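Local coordinates for membrane lipoprotein family protein (Aeropyrum pernix, PDB 4PEV) that binds adenosine and probably serves as the membrane-anchored solute-binding component of an ABC transporter that takes up nucleosides, at residues 124-129 with 136-141. Sequence-based numbering, arbitrary orientation.
Sequences EPLEKV and QKYALI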
ATOM      1  N   GLU C 124      16.870  -2.953  -9.568  1.00 37.90           N
ATOM      2  CA  GLU C 124      17.805  -3.549 -10.514  1.00 40.22           C
ATOM      3  C   GLU C 124      18.614  -2.479 -11.252  1.00 39.51           C
ATOM      4  O   GLU C 124      19.837  -2.488 -11.164  1.00 42.74           O
ATOM      5  CB  GLU C 124      17.051  -4.433 -11.508  1.00 46.47           C
ATOM      6  CG  GLU C 124      17.184  -5.928 -11.288  1.00 53.06           C
ATOM      7  CD  GLU C 124      17.836  -6.606 -12.478  1.00 61.07           C
ATOM      8  OE1 GLU C 124      17.300  -7.649 -12.930  1.00 68.92           O
ATOM      9  OE2 GLU C 124      18.862  -6.075 -12.979  1.00 62.62           O
ATOM     10  N   PRO C 125      17.945  -1.541 -11.965  1.00 36.66           N
ATOM     11  CA  PRO C 125      18.706  -0.528 -12.677  1.00 35.37           C
ATOM     12  C   PRO C 125      19.593   0.341 -11.797  1.00 34.54           C
ATOM     13  O   PRO C 125      20.651   0.767 -12.244  1.00 35.27           O
ATOM     14  CB  PRO C 125      17.617   0.331 -13.324  1.00 35.65           C
ATOM     15  CG  PRO C 125      16.470  -0.580 -13.484  1.00 35.45           C
ATOM     16  CD  PRO C 125      16.504  -1.392 -12.234  1.00 37.06           C
ATOM     17  N   LEU C 126      19.157   0.616 -10.574  1.00 33.77           N
ATOM     18  CA  LEU C 126      19.928   1.465  -9.653  1.00 34.60           C
ATOM     19  C   LEU C 126      21.208   0.788  -9.162  1.00 36.22           C
ATOM     20  O   LEU C 126      22.245   1.433  -9.059  1.00 35.27           O
ATOM     21  CB  LEU C 126      19.076   1.875  -8.449  1.00 32.31           C
ATOM     22  CG  LEU C 126      19.770   2.772  -7.436  1.00 31.66           C
ATOM     23  CD1 LEU C 126      20.036   4.146  -8.021  1.00 32.26           C
ATOM     24  CD2 LEU C 126      18.907   2.907  -6.202  1.00 32.74           C
ATOM     25  N   GLU C 127      21.112  -0.503  -8.841  1.00 39.60           N
ATOM     26  CA  GLU C 127      22.269  -1.313  -8.421  1.00 43.15           C
ATOM     27  C   GLU C 127      23.430  -1.164  -9.413  1.00 41.99           C
ATOM     28  O   GLU C 127      24.590  -1.161  -9.023  1.00 40.89           O
ATOM     29  CB  GLU C 127      21.864  -2.802  -8.266  1.00 46.81           C
ATOM     30  CG  GLU C 127      21.182  -3.145  -6.929  1.00 49.87           C
ATOM     31  CD  GLU C 127      20.490  -4.519  -6.883  1.00 54.19           C
ATOM     32  OE1 GLU C 127      19.943  -4.852  -5.811  1.00 57.53           O
ATOM     33  OE2 GLU C 127      20.467  -5.275  -7.889  1.00 55.71           O
ATOM     34  N   LYS C 128      23.086  -1.018 -10.687  1.00 42.61           N
ATOM     35  CA  LYS C 128      24.039  -0.813 -11.771  1.00 42.46           C
ATOM     36  C   LYS C 128      24.502   0.638 -11.911  1.00 40.87           C
ATOM     37  O   LYS C 128      25.692   0.892 -12.125  1.00 43.03           O
ATOM     38  CB  LYS C 128      23.395  -1.250 -13.089  1.00 45.39           C
ATOM     39  CG  LYS C 128      23.001  -2.716 -13.101  1.00 49.10           C
ATOM     40  CD  LYS C 128      22.322  -3.120 -14.400  1.00 53.20           C
ATOM     41  CE  LYS C 128      22.565  -4.592 -14.711  1.00 55.76           C
ATOM     42  NZ  LYS C 128      21.320  -5.214 -15.235  1.00 58.04           N
ATOM     43  N   VAL C 129      23.563   1.582 -11.805  1.00 36.26           N
ATOM     44  CA  VAL C 129      23.831   2.990 -12.118  1.00 33.15           C
ATOM     45  C   VAL C 129      24.526   3.758 -10.983  1.00 33.23           C
ATOM     46  O   VAL C 129      25.448   4.555 -11.234  1.00 31.58           O
ATOM     47  CB  VAL C 129      22.532   3.723 -12.512  1.00 31.77           C
ATOM     48  CG1 VAL C 129      22.758   5.225 -12.609  1.00 31.50           C
ATOM     49  CG2 VAL C 129      21.995   3.190 -13.831  1.00 31.91           C
ATOM     50  N   GLN C 136      26.247  11.554  -7.235  1.00 37.12           N
ATOM     51  CA  GLN C 136      24.810  11.727  -7.421  1.00 34.47           C
ATOM     52  C   GLN C 136      24.105  11.032  -6.276  1.00 34.21           C
ATOM     53  O   GLN C 136      24.320   9.834  -6.087  1.00 32.73           O
ATOM     54  CB  GLN C 136      24.353  11.088  -8.746  1.00 33.03           C
ATOM     55  CG  GLN C 136      22.865  11.161  -9.030  1.00 31.12           C
ATOM     56  CD  GLN C 136      22.368  12.587  -9.017  1.00 30.31           C
ATOM     57  OE1 GLN C 136      22.849  13.408  -9.782  1.00 31.34           O
ATOM     58  NE2 GLN C 136      21.422  12.895  -8.132  1.00 28.67           N
ATOM     59  N   LYS C 137      23.255  11.770  -5.548  1.00 33.52           N
ATOM     60  CA  LYS C 137      22.438  11.197  -4.472  1.00 33.04           C
ATOM     61  C   LYS C 137      21.112  10.665  -4.991  1.00 31.34           C
ATOM     62  O   LYS C 137      20.474  11.299  -5.825  1.00 29.50           O
ATOM     63  CB  LYS C 137      22.130  12.225  -3.400  1.00 34.96           C
ATOM     64  CG  LYS C 137      23.294  13.112  -3.044  1.00 38.16           C
ATOM     65  CD  LYS C 137      23.126  13.691  -1.648  1.00 41.22           C
ATOM     66  CE  LYS C 137      23.935  14.968  -1.479  1.00 44.87           C
ATOM     67  NZ  LYS C 137      23.389  16.073  -2.321  1.00 46.26           N
ATOM     68  N   TYR C 138      20.704   9.512  -4.449  1.00 30.68           N
ATOM     69  CA  TYR C 138      19.482   8.809  -4.837  1.00 28.67           C
ATOM     70  C   TYR C 138      18.660   8.455  -3.613  1.00 28.73           C
ATOM     71  O   TYR C 138      19.218   8.069  -2.598  1.00 28.62           O
ATOM     72  CB  TYR C 138      19.824   7.503  -5.525  1.00 27.48           C
ATOM     73  CG  TYR C 138      20.662   7.630  -6.775  1.00 28.40           C
ATOM     74  CD1 TYR C 138      20.076   7.873  -8.003  1.00 28.26           C
ATOM     75  CD2 TYR C 138      22.040   7.472  -6.732  1.00 28.55           C
ATOM     76  CE1 TYR C 138      20.837   7.977  -9.143  1.00 28.52           C
ATOM     77  CE2 TYR C 138      22.809   7.558  -7.869  1.00 27.92           C
ATOM     78  CZ  TYR C 138      22.202   7.815  -9.066  1.00 28.67           C
ATOM     79  OH  TYR C 138      22.958   7.911 -10.200  1.00 29.15           O
ATOM     80  N   ALA C 139      17.335   8.559  -3.713  1.00 29.08           N
ATOM     81  CA  ALA C 139      16.446   7.922  -2.736  1.00 28.11           C
ATOM     82  C   ALA C 139      15.598   6.865  -3.438  1.00 27.42           C
ATOM     83  O   ALA C 139      14.919   7.152  -4.408  1.00 26.87           O
ATOM     84  CB  ALA C 139      15.571   8.942  -2.032  1.00 27.65           C
ATOM     85  N   LEU C 140      15.692   5.629  -2.965  1.00 28.03           N
ATOM     86  CA  LEU C 140      14.890   4.535  -3.488  1.00 28.63           C
ATOM     87  C   LEU C 140      13.722   4.355  -2.549  1.00 29.71           C
ATOM     88  O   LEU C 140      13.922   4.206  -1.351  1.00 30.04           O
ATOM     89  CB  LEU C 140      15.725   3.259  -3.554  1.00 28.54           C
ATOM     90  CG  LEU C 140      15.091   2.022  -4.198  1.00 29.72           C
ATOM     91  CD1 LEU C 140      14.377   2.325  -5.517  1.00 30.47           C
ATOM     92  CD2 LEU C 140      16.145   0.944  -4.411  1.00 29.48           C
ATOM     93  N   ILE C 141      12.502   4.407  -3.074  1.00 31.22           N
ATOM     94  CA  ILE C 141      11.303   4.270  -2.238  1.00 31.73           C
ATOM     95  C   ILE C 141      10.647   2.909  -2.467  1.00 33.90           C
ATOM     96  O   ILE C 141      10.499   2.471  -3.616  1.00 32.19           O
ATOM     97  CB  ILE C 141      10.258   5.368  -2.515  1.00 31.11           C
ATOM     98  CG1 ILE C 141      10.896   6.766  -2.557  1.00 31.97           C
ATOM     99  CG2 ILE C 141       9.142   5.314  -1.487  1.00 30.49           C
ATOM    100  CD1 ILE C 141      11.704   7.152  -1.334  1.00 32.25           C
TER
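Within the beta-alpha-beta unit formed by strand 114-118, helix 123-132 and strand 137-141, Leu-126 and Val-129 of the helix pack on Tyr-138 and Leu-140 of the strand. The segment axes approach to 10.9 Å and run nearly antiparallel, at 160°, as expected where a helix returns across a parallel sheet. Leu-126 supplies both main contacts, one from each methyl. Its CD1 sits over one face of the Tyr-138 ring, 3.8 Å from the centroid and near the ring normal, which identifies a CH-pi contact; the nearest ring atom is Tyr-138 CD1. The other branch, Leu-126 CD2, meets Leu-140 CD2 at 3.8 Å. CG lies anti to the backbone N (chi1 -179°), carrying the fork toward the strand, and the turn about CB-CG (chi2 68°) parts the methyls between Tyr-138 and Leu-140. Val-129 crosses the tyrosine at about a right angle, its CG1 lying 3.6 Å from Tyr-138 OH. That buried hydroxyl is hydrogen-bonded to Ser-107 OG, so the tyrosine side chain links helix 123-132 to helix 99-108. Replacing Tyr-138 by alanine is likely to open a gap beneath Leu-126 CD1 and leave Ser-107 OG without this partner. On the strand's opposite side, Ala-139 packs against helix 301-313. Strand 137-141 leads directly to Asp-142, an adenosine-binding residue. A helix covering a parallel sheet this way is characteristic of periplasmic-binding-protein lobes.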